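Local structure of MHC class I antigen (5H5Z) at residues A42-E47 / D56-Q61; Q93-C98 / F109-Y114; S184-D189 / D269-F274. The protein probably presents peptides to T cells as the heavy chain of a class I MHC molecule, bound to beta-2-microglobulin in this grass carp complex. All coordinates share one frame; numbering follows the deposited sequence.

Contact 1: A42-E47 / D56-Q61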
loop_
_atom_site.group_PDB
_atom_site.type_symbol
_atom_site.label_atom_id
_atom_site.label_comp_id
_atom_site.label_asym_id
_atom_site.label_seq_id
_atom_site.Cartn_x
_atom_site.Cartn_y
_atom_site.Cartn_z
ATOM N N ALA A 42 15.750 -11.442 8.325
ATOM C CA ALA A 42 14.295 -11.407 8.189
ATOM C C ALA A 42 13.675 -11.262 9.571
ATOM O O ALA A 42 14.036 -11.996 10.504
ATOM C CB ALA A 42 13.787 -12.668 7.512
ATOM N N VAL A 43 12.739 -10.325 9.700
ATOM C CA VAL A 43 12.134 -10.000 10.998
ATOM C C VAL A 43 10.598 -9.934 10.957
ATOM O O VAL A 43 10.011 -9.584 9.918
ATOM C CB VAL A 43 12.699 -8.678 11.588
ATOM C CG1 VAL A 43 14.170 -8.829 11.954
ATOM C CG2 VAL A 43 12.498 -7.516 10.624
ATOM N N PRO A 44 9.943 -10.264 12.092
ATOM C CA PRO A 44 8.486 -10.204 12.219
ATOM C C PRO A 44 7.967 -8.774 12.230
ATOM O O PRO A 44 8.651 -7.874 12.720
ATOM C CB PRO A 44 8.224 -10.855 13.582
ATOM C CG PRO A 44 9.490 -10.669 14.346
ATOM C CD PRO A 44 10.575 -10.800 13.318
ATOM N N LYS A 45 6.763 -8.576 11.705
ATOM C CA LYS A 45 6.154 -7.249 11.702
ATOM C C LYS A 45 4.740 -7.203 12.295
ATOM O O LYS A 45 4.136 -6.144 12.332
ATOM C CB LYS A 45 6.165 -6.648 10.289
ATOM C CG LYS A 45 7.552 -6.372 9.706
ATOM C CD LYS A 45 8.354 -5.327 10.483
ATOM C CE LYS A 45 7.706 -3.947 10.430
ATOM N NZ LYS A 45 8.563 -2.896 11.044
ATOM N N THR A 46 4.212 -8.339 12.748
ATOM C CA THR A 46 2.910 -8.365 13.441
ATOM C C THR A 46 2.990 -9.171 14.731
ATOM O O THR A 46 3.846 -10.048 14.868
ATOM C CB THR A 46 1.781 -8.979 12.584
ATOM O OG1 THR A 46 2.080 -10.353 12.308
ATOM C CG2 THR A 46 1.604 -8.236 11.284
ATOM N N GLU A 47 2.092 -8.881 15.671
ATOM C CA GLU A 47 2.001 -9.661 16.907
ATOM C C GLU A 47 1.646 -11.124 16.640
ATOM O O GLU A 47 2.161 -12.018 17.311
ATOM C CB GLU A 47 1.004 -9.034 17.882
ATOM C CG GLU A 47 1.471 -7.716 18.487
ATOM C CD GLU A 47 2.248 -7.881 19.784
ATOM O OE1 GLU A 47 3.276 -8.594 19.785
ATOM O OE2 GLU A 47 1.835 -7.276 20.801
ATOM N N ASP A 56 13.848 -20.540 14.819
ATOM C CA ASP A 56 13.987 -21.513 13.723
ATOM C C ASP A 56 13.348 -21.033 12.419
ATOM O O ASP A 56 13.963 -21.118 11.350
ATOM C CB ASP A 56 13.404 -22.878 14.117
ATOM C CG ASP A 56 14.426 -23.785 14.794
ATOM O OD1 ASP A 56 15.479 -23.295 15.262
ATOM O OD2 ASP A 56 14.170 -25.007 14.861
ATOM N N TYR A 57 12.120 -20.533 12.520
ATOM C CA TYR A 57 11.392 -19.985 11.376
ATOM C C TYR A 57 12.144 -18.818 10.733
ATOM O O TYR A 57 12.343 -18.787 9.514
ATOM C CB TYR A 57 9.987 -19.550 11.810
ATOM C CG TYR A 57 9.196 -18.819 10.742
ATOM C CD1 TYR A 57 8.386 -19.515 9.842
ATOM C CD2 TYR A 57 9.244 -17.423 10.641
ATOM C CE1 TYR A 57 7.658 -18.846 8.864
ATOM C CE2 TYR A 57 8.526 -16.744 9.666
ATOM C CZ TYR A 57 7.730 -17.463 8.781
ATOM O OH TYR A 57 7.007 -16.798 7.811
ATOM N N TRP A 58 12.571 -17.870 11.560
ATOM C CA TRP A 58 13.235 -16.666 11.062
ATOM C C TRP A 58 14.638 -16.939 10.524
ATOM O O TRP A 58 15.043 -16.327 9.538
ATOM C CB TRP A 58 13.200 -15.548 12.110
ATOM C CG TRP A 58 11.799 -15.028 12.294
ATOM C CD1 TRP A 58 11.012 -15.147 13.408
ATOM C CD2 TRP A 58 11.008 -14.344 11.316
ATOM N NE1 TRP A 58 9.786 -14.562 13.186
ATOM C CE2 TRP A 58 9.758 -14.060 11.911
ATOM C CE3 TRP A 58 11.238 -13.931 9.997
ATOM C CZ2 TRP A 58 8.736 -13.392 11.226
ATOM C CZ3 TRP A 58 10.225 -13.256 9.322
ATOM C CH2 TRP A 58 8.988 -12.996 9.938
ATOM N N ASP A 59 15.355 -17.887 11.126
ATOM C CA ASP A 59 16.658 -18.291 10.590
ATOM C C ASP A 59 16.514 -18.857 9.177
ATOM O O ASP A 59 17.335 -18.570 8.300
ATOM C CB ASP A 59 17.357 -19.301 11.511
ATOM C CG ASP A 59 17.761 -18.694 12.850
ATOM O OD1 ASP A 59 17.798 -17.450 12.969
ATOM O OD2 ASP A 59 18.042 -19.465 13.790
ATOM N N ARG A 60 15.466 -19.653 8.970
ATOM C CA ARG A 60 15.172 -20.235 7.661
ATOM C C ARG A 60 14.767 -19.171 6.648
ATOM O O ARG A 60 15.222 -19.199 5.501
ATOM C CB ARG A 60 14.101 -21.327 7.775
ATOM C CG ARG A 60 14.699 -22.724 7.844
ATOM C CD ARG A 60 13.868 -23.705 8.660
ATOM N NE ARG A 60 14.638 -24.920 8.918
ATOM C CZ ARG A 60 15.521 -25.055 9.908
ATOM N NH1 ARG A 60 15.738 -24.048 10.753
ATOM N NH2 ARG A 60 16.192 -26.192 10.055
ATOM N N GLN A 61 13.937 -18.224 7.082
ATOM C CA GLN A 61 13.509 -17.130 6.211
ATOM C C GLN A 61 14.683 -16.222 5.828
ATOM O O GLN A 61 14.805 -15.808 4.673
ATOM C CB GLN A 61 12.375 -16.322 6.853
ATOM C CG GLN A 61 11.698 -15.357 5.894
ATOM C CD GLN A 61 11.163 -16.053 4.657
ATOM O OE1 GLN A 61 10.068 -16.623 4.670
ATOM N NE2 GLN A 61 11.943 -16.016 3.580
#
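Trp58 lays one face of its indole against Val43 and Pro44, and Ala42 meets its CE3 atom. It reaches down from helix 55-82 to the edge strand 43-44 of the eight-stranded sheet. This is the alpha-1 half of the MHC class I platform, where the helix rests on the margin of the sheet. Trp58 CG is anti to its own carbonyl carbon (chi1 -69°), which turns the indole down to the strand.

Pro44 lies over the indole. Its CD sits 3.9 Å from the centroid of the five-membered ring, 23° off the ring normal, a CH-pi contact. Further along the indole, Pro44 CA approaches Trp58 CZ2 at 3.3 Å and Pro44 CB reaches the same atom at 3.5 Å. The Val43 carbonyl carbon is on this face too, over the rim of the benzene part. On the opposite face Tyr57 CD2 stands over the ring centre, so the indole is held between the strand and its own helix neighbour.

Ala42 packs at the other end of the indole. Its CB is 3.8 Å from Trp58 CE3 and equally close to Gln61 CG. The CG of Gln61 thus backs the alanine, while its OE1 is hydrogen-bonded to the backbone of the bound peptide. The carbonyl oxygens of Ala42 and Val43 also rest against the benzene part of the indole. Between 42-47 and 56-61 the contact is therefore packing and CH-pi. The directed polar tie comes one residue on, from Thr62, whose OG1 bonds both Ala42 N and Trp58 O.

Contact 2: Q93-C98 / F109-Y114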
loop_
_atom_site.group_PDB
_atom_site.type_symbol
_atom_site.label_atom_id
_atom_site.label_comp_id
_atom_site.label_asym_id
_atom_site.label_seq_id
_atom_site.Cartn_x
_atom_site.Cartn_y
_atom_site.Cartn_z
ATOM N N GLN A 93 12.401 -6.202 -9.877
ATOM C CA GLN A 93 11.306 -6.502 -8.958
ATOM C C GLN A 93 10.711 -7.879 -9.195
ATOM O O GLN A 93 10.654 -8.362 -10.325
ATOM C CB GLN A 93 10.192 -5.465 -9.099
ATOM C CG GLN A 93 10.469 -4.119 -8.461
ATOM C CD GLN A 93 9.521 -3.050 -8.981
ATOM O OE1 GLN A 93 9.599 -2.648 -10.140
ATOM N NE2 GLN A 93 8.613 -2.598 -8.129
ATOM N N ASN A 94 10.247 -8.488 -8.110
ATOM C CA ASN A 94 9.522 -9.745 -8.158
ATOM C C ASN A 94 8.341 -9.621 -7.203
ATOM O O ASN A 94 8.496 -9.174 -6.063
ATOM C CB ASN A 94 10.459 -10.889 -7.744
ATOM C CG ASN A 94 9.801 -12.269 -7.771
ATOM O OD1 ASN A 94 8.903 -12.557 -8.570
ATOM N ND2 ASN A 94 10.296 -13.147 -6.918
ATOM N N MET A 95 7.154 -9.968 -7.684
ATOM C CA MET A 95 6.021 -10.177 -6.793
ATOM C C MET A 95 5.404 -11.539 -7.084
ATOM O O MET A 95 5.262 -11.941 -8.241
ATOM C CB MET A 95 4.982 -9.051 -6.903
ATOM C CG MET A 95 4.323 -8.927 -8.267
ATOM S SD MET A 95 3.323 -7.440 -8.425
ATOM C CE MET A 95 2.127 -7.695 -7.113
ATOM N N TYR A 96 5.064 -12.262 -6.029
ATOM C CA TYR A 96 4.401 -13.534 -6.195
ATOM C C TYR A 96 3.517 -13.768 -4.997
ATOM O O TYR A 96 3.711 -13.155 -3.945
ATOM C CB TYR A 96 5.410 -14.682 -6.366
ATOM C CG TYR A 96 6.327 -14.931 -5.192
ATOM C CD1 TYR A 96 5.971 -15.832 -4.177
ATOM C CD2 TYR A 96 7.576 -14.303 -5.110
ATOM C CE1 TYR A 96 6.820 -16.076 -3.106
ATOM C CE2 TYR A 96 8.429 -14.542 -4.041
ATOM C CZ TYR A 96 8.046 -15.428 -3.046
ATOM O OH TYR A 96 8.890 -15.668 -1.991
ATOM N N GLY A 97 2.551 -14.660 -5.149
ATOM C CA GLY A 97 1.685 -14.965 -4.034
ATOM C C GLY A 97 0.528 -15.839 -4.414
ATOM O O GLY A 97 0.352 -16.176 -5.582
ATOM N N CYS A 98 -0.267 -16.189 -3.407
ATOM C CA CYS A 98 -1.378 -17.103 -3.579
ATOM C C CYS A 98 -2.592 -16.568 -2.845
ATOM O O CYS A 98 -2.470 -15.784 -1.898
ATOM C CB CYS A 98 -1.013 -18.501 -3.054
ATOM S SG CYS A 98 -0.465 -18.558 -1.322
ATOM N N PHE A 109 0.068 -16.138 -8.578
ATOM C CA PHE A 109 0.777 -15.398 -9.625
ATOM C C PHE A 109 2.272 -15.343 -9.323
ATOM O O PHE A 109 2.685 -15.497 -8.171
ATOM C CB PHE A 109 0.215 -13.973 -9.743
ATOM C CG PHE A 109 0.414 -13.143 -8.509
ATOM C CD1 PHE A 109 -0.464 -13.254 -7.431
ATOM C CD2 PHE A 109 1.480 -12.250 -8.417
ATOM C CE1 PHE A 109 -0.280 -12.495 -6.284
ATOM C CE2 PHE A 109 1.666 -11.484 -7.274
ATOM C CZ PHE A 109 0.785 -11.607 -6.208
ATOM N N TYR A 110 3.074 -15.116 -10.362
ATOM C CA TYR A 110 4.526 -15.012 -10.227
ATOM C C TYR A 110 5.020 -14.110 -11.359
ATOM O O TYR A 110 4.882 -14.451 -12.536
ATOM C CB TYR A 110 5.178 -16.404 -10.305
ATOM C CG TYR A 110 6.237 -16.660 -9.250
ATOM C CD1 TYR A 110 7.453 -15.975 -9.262
ATOM C CD2 TYR A 110 6.031 -17.617 -8.245
ATOM C CE1 TYR A 110 8.418 -16.207 -8.294
ATOM C CE2 TYR A 110 6.992 -17.860 -7.278
ATOM C CZ TYR A 110 8.184 -17.157 -7.307
ATOM O OH TYR A 110 9.141 -17.398 -6.350
ATOM N N GLN A 111 5.580 -12.956 -10.998
ATOM C CA GLN A 111 5.888 -11.897 -11.975
ATOM C C GLN A 111 7.190 -11.173 -11.658
ATOM O O GLN A 111 7.546 -10.995 -10.490
ATOM C CB GLN A 111 4.752 -10.866 -12.019
ATOM C CG GLN A 111 3.398 -11.430 -12.425
ATOM C CD GLN A 111 2.236 -10.542 -12.014
ATOM O OE1 GLN A 111 2.425 -9.453 -11.477
ATOM N NE2 GLN A 111 1.024 -11.013 -12.262
ATOM N N TYR A 112 7.887 -10.741 -12.706
ATOM C CA TYR A 112 9.114 -9.959 -12.565
ATOM C C TYR A 112 9.049 -8.702 -13.435
ATOM O O TYR A 112 8.411 -8.710 -14.487
ATOM C CB TYR A 112 10.325 -10.795 -12.983
ATOM C CG TYR A 112 10.617 -12.005 -12.105
ATOM C CD1 TYR A 112 9.938 -13.215 -12.293
ATOM C CD2 TYR A 112 11.588 -11.945 -11.103
ATOM C CE1 TYR A 112 10.216 -14.320 -11.503
ATOM C CE2 TYR A 112 11.876 -13.055 -10.311
ATOM C CZ TYR A 112 11.183 -14.233 -10.512
ATOM O OH TYR A 112 11.469 -15.339 -9.733
ATOM N N ALA A 113 9.710 -7.632 -12.993
ATOM C CA ALA A 113 9.798 -6.387 -13.770
ATOM C C ALA A 113 11.191 -5.803 -13.702
ATOM O O ALA A 113 11.868 -5.898 -12.671
ATOM C CB ALA A 113 8.790 -5.355 -13.275
ATOM N N TYR A 114 11.607 -5.196 -14.811
ATOM C CA TYR A 114 12.845 -4.445 -14.869
ATOM C C TYR A 114 12.518 -2.974 -15.086
ATOM O O TYR A 114 11.726 -2.632 -15.971
ATOM C CB TYR A 114 13.741 -4.964 -15.994
ATOM C CG TYR A 114 15.000 -4.147 -16.179
ATOM C CD1 TYR A 114 15.986 -4.125 -15.194
ATOM C CD2 TYR A 114 15.202 -3.386 -17.334
ATOM C CE1 TYR A 114 17.142 -3.383 -15.349
ATOM C CE2 TYR A 114 16.357 -2.639 -17.501
ATOM C CZ TYR A 114 17.322 -2.640 -16.507
ATOM O OH TYR A 114 18.467 -1.899 -16.667
HETATM O O HOH W 1 11.704 -3.153 -11.688
#
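Tyr96 and Tyr110 stack on the groove side of an antiparallel beta hairpin, strands 90-100 and 106-114 in the floor of the MHC class I platform. Six backbone hydrogen bonds join the Gln93-Ala113, Met95-Gln111 and Gly97-Phe109 pairs. The face bearing the tyrosines is tightly packed. The two rings form an offset stack, centroids 4.5 Å apart and planes at 5°. Tyr96 CB sits over the Tyr110 ring, 3.5 Å from its centroid. Beside them the Asn94 side chain lies flat on the Tyr112 ring. Tyr96 OH bonds Tyr9 OH and the peptide backbone, and Tyr110 OH bonds a polar side chain of the peptide.

On the other face Phe109 is close-packed too. It folds back over the backbone of Gly97, chi1 64° placing its ring there, and Met95 CG touches Phe109 CE2 at 3.8 Å. Met95 and partly exposed Gln111 run side by side, and Trp61 of the beta-2-microglobulin chain packs on both. The looser, wetter part is the Gln93-Ala113 end. Gln93 NE2 bonds O of the same Trp61 in beta-2-microglobulin. A water lies 2.7 Å from Gln93 OE1 and makes a weak bond to Ala113 O.

Contact 3: S184-D189 / D269-F274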
loop_
_atom_site.group_PDB
_atom_site.type_symbol
_atom_site.label_atom_id
_atom_site.label_comp_id
_atom_site.label_asym_id
_atom_site.label_seq_id
_atom_site.Cartn_x
_atom_site.Cartn_y
_atom_site.Cartn_z
ATOM N N SER A 184 -18.031 11.500 10.268
ATOM C CA SER A 184 -18.323 12.901 10.583
ATOM C C SER A 184 -18.716 13.684 9.329
ATOM O O SER A 184 -18.332 13.319 8.214
ATOM C CB SER A 184 -17.122 13.570 11.260
ATOM O OG SER A 184 -16.843 12.985 12.521
ATOM N N LEU A 185 -19.494 14.750 9.520
ATOM C CA LEU A 185 -19.786 15.704 8.454
ATOM C C LEU A 185 -19.004 16.969 8.743
ATOM O O LEU A 185 -19.136 17.554 9.825
ATOM C CB LEU A 185 -21.279 16.036 8.381
ATOM C CG LEU A 185 -22.218 15.238 7.477
ATOM C CD1 LEU A 185 -23.552 15.960 7.392
ATOM C CD2 LEU A 185 -21.654 15.020 6.081
ATOM N N LEU A 186 -18.205 17.387 7.764
ATOM C CA LEU A 186 -17.264 18.485 7.945
ATOM C C LEU A 186 -17.597 19.636 7.025
ATOM O O LEU A 186 -18.025 19.431 5.888
ATOM C CB LEU A 186 -15.834 18.014 7.655
ATOM C CG LEU A 186 -15.339 16.692 8.260
ATOM C CD1 LEU A 186 -13.901 16.406 7.848
ATOM C CD2 LEU A 186 -15.488 16.665 9.771
ATOM N N GLN A 187 -17.399 20.848 7.520
ATOM C CA GLN A 187 -17.586 22.037 6.702
ATOM C C GLN A 187 -16.685 23.150 7.208
ATOM O O GLN A 187 -16.630 23.412 8.407
ATOM C CB GLN A 187 -19.046 22.478 6.742
ATOM C CG GLN A 187 -19.427 23.431 5.625
ATOM C CD GLN A 187 -20.881 23.852 5.683
ATOM O OE1 GLN A 187 -21.469 23.932 6.756
ATOM N NE2 GLN A 187 -21.465 24.139 4.525
ATOM N N LYS A 188 -15.979 23.799 6.288
ATOM C CA LYS A 188 -15.050 24.863 6.648
ATOM C C LYS A 188 -15.762 26.192 6.879
ATOM O O LYS A 188 -15.372 26.973 7.742
ATOM C CB LYS A 188 -13.978 25.014 5.571
ATOM C CG LYS A 188 -13.103 23.779 5.408
ATOM C CD LYS A 188 -11.874 24.058 4.558
ATOM C CE LYS A 188 -10.923 25.034 5.236
ATOM N NZ LYS A 188 -9.980 24.355 6.166
ATOM N N ASP A 189 -16.815 26.429 6.107
ATOM C CA ASP A 189 -17.539 27.694 6.120
ATOM C C ASP A 189 -18.996 27.370 5.816
ATOM O O ASP A 189 -19.258 26.472 5.018
ATOM C CB ASP A 189 -16.939 28.616 5.050
ATOM C CG ASP A 189 -17.625 29.959 4.970
ATOM O OD1 ASP A 189 -18.706 30.039 4.355
ATOM O OD2 ASP A 189 -17.076 30.936 5.517
ATOM N N ASP A 269 -25.387 17.476 12.386
ATOM C CA ASP A 269 -24.130 16.840 12.765
ATOM C C ASP A 269 -22.889 17.594 12.312
ATOM O O ASP A 269 -21.779 17.254 12.735
ATOM C CB ASP A 269 -24.083 15.405 12.233
ATOM C CG ASP A 269 -25.193 14.553 12.790
ATOM O OD1 ASP A 269 -25.404 14.593 14.021
ATOM O OD2 ASP A 269 -25.860 13.858 11.999
ATOM N N ILE A 270 -23.073 18.613 11.470
ATOM C CA ILE A 270 -21.938 19.309 10.854
ATOM C C ILE A 270 -21.018 19.928 11.903
ATOM O O ILE A 270 -21.471 20.630 12.814
ATOM C CB ILE A 270 -22.384 20.358 9.805
ATOM C CG1 ILE A 270 -23.084 19.660 8.633
ATOM C CG2 ILE A 270 -21.197 21.183 9.309
ATOM C CD1 ILE A 270 -23.602 20.592 7.558
ATOM N N ILE A 271 -19.727 19.630 11.778
ATOM C CA ILE A 271 -18.711 20.222 12.642
ATOM C C ILE A 271 -17.753 21.099 11.837
ATOM O O ILE A 271 -17.604 20.930 10.621
ATOM C CB ILE A 271 -17.940 19.166 13.479
ATOM C CG1 ILE A 271 -17.201 18.162 12.580
ATOM C CG2 ILE A 271 -18.881 18.476 14.462
ATOM C CD1 ILE A 271 -16.289 17.216 13.335
ATOM N N THR A 272 -17.119 22.041 12.523
ATOM C CA THR A 272 -16.225 23.001 11.884
ATOM C C THR A 272 -15.230 23.553 12.900
ATOM O O THR A 272 -15.478 23.522 14.108
ATOM C CB THR A 272 -17.027 24.156 11.235
ATOM O OG1 THR A 272 -16.143 25.033 10.519
ATOM C CG2 THR A 272 -17.802 24.936 12.278
ATOM N N ASN A 273 -14.094 24.024 12.401
ATOM C CA ASN A 273 -13.142 24.781 13.200
ATOM C C ASN A 273 -13.512 26.261 13.134
ATOM O O ASN A 273 -14.212 26.679 12.208
ATOM C CB ASN A 273 -11.721 24.560 12.677
ATOM C CG ASN A 273 -11.156 23.202 13.060
ATOM O OD1 ASN A 273 -11.394 22.699 14.160
ATOM N ND2 ASN A 273 -10.384 22.608 12.159
ATOM N N PHE A 274 -13.054 27.048 14.109
ATOM C CA PHE A 274 -13.430 28.470 14.221
ATOM C C PHE A 274 -14.914 28.641 14.543
ATOM O O PHE A 274 -15.285 29.474 15.378
ATOM C CB PHE A 274 -13.062 29.261 12.951
ATOM C CG PHE A 274 -12.090 30.383 13.186
ATOM C CD1 PHE A 274 -10.975 30.212 14.006
ATOM C CD2 PHE A 274 -12.294 31.626 12.587
ATOM C CE1 PHE A 274 -10.084 31.256 14.219
ATOM C CE2 PHE A 274 -11.404 32.670 12.796
ATOM C CZ PHE A 274 -10.298 32.485 13.613
HETATM O O HOH W 2 -20.292 15.007 12.192
#
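Asp269 and Leu185 approach through their backbones, with Asp269 O 3.9 Å from Leu185 O. A water bridges the two residues, donating to Asp269 O and accepting from Leu185 N at 2.8 Å. The carboxylate turns back to the end of strand 261-266, where OD2 is hydrogen-bonded to Thr266 N. Next, Ile270 spreads its branches over two residues. Its CG1 lies 3.9 Å from Leu185 CD1, the two side chains crossing at a slant. Its CG2 lies 3.6 Å from Gln187 CB.

Ile271 makes the backbone connection. Its N donates to Leu185 O at 2.9 Å, nearly straight at 171°, and its O accepts from Gln187 N at 3.1 Å. The two bonds form a single bridge opposite Leu186. In this way the tail that follows strand 261-266 runs alongside strand 182-187, an outer strand of one four-stranded sheet of the immunoglobulin C1-set domain. Ile271 CG1 stands between its own N and carbonyl carbon (chi1 61°), which sets it beside Leu186 CD2, 3.6 Å away, the two side chains pointing the same way.

Thr272 puts its hydroxyl among several acceptors. OG1 is 2.7 Å from Gln187 O, with Asn273 O and Met98 O of beta-2-microglobulin also around it. Asn273 turns to that chain, ND2 bonding Gly16 O and OD1 bonding Tyr18 N of beta-2-microglobulin.

Contacts 1 and 2 belong to one peptide-binding platform and share its eight-stranded sheet. Their centres are 21 Å apart and their nearest atoms about 6 Å, so they do not touch. Contact 1 ties a groove helix to the sheet margin, while contact 2 builds part of the floor. Both reach the bound peptide, through Gln61 in the first and through Tyr96 and Tyr110 in the second. Contact 3 lies in the immunoglobulin domain, 46 Å from contact 1 and 45 Å from contact 2 between centres. Beta-2-microglobulin nevertheless links distant regions: it packs under the floor at contact 2 and also binds the C-terminal tail at contact 3.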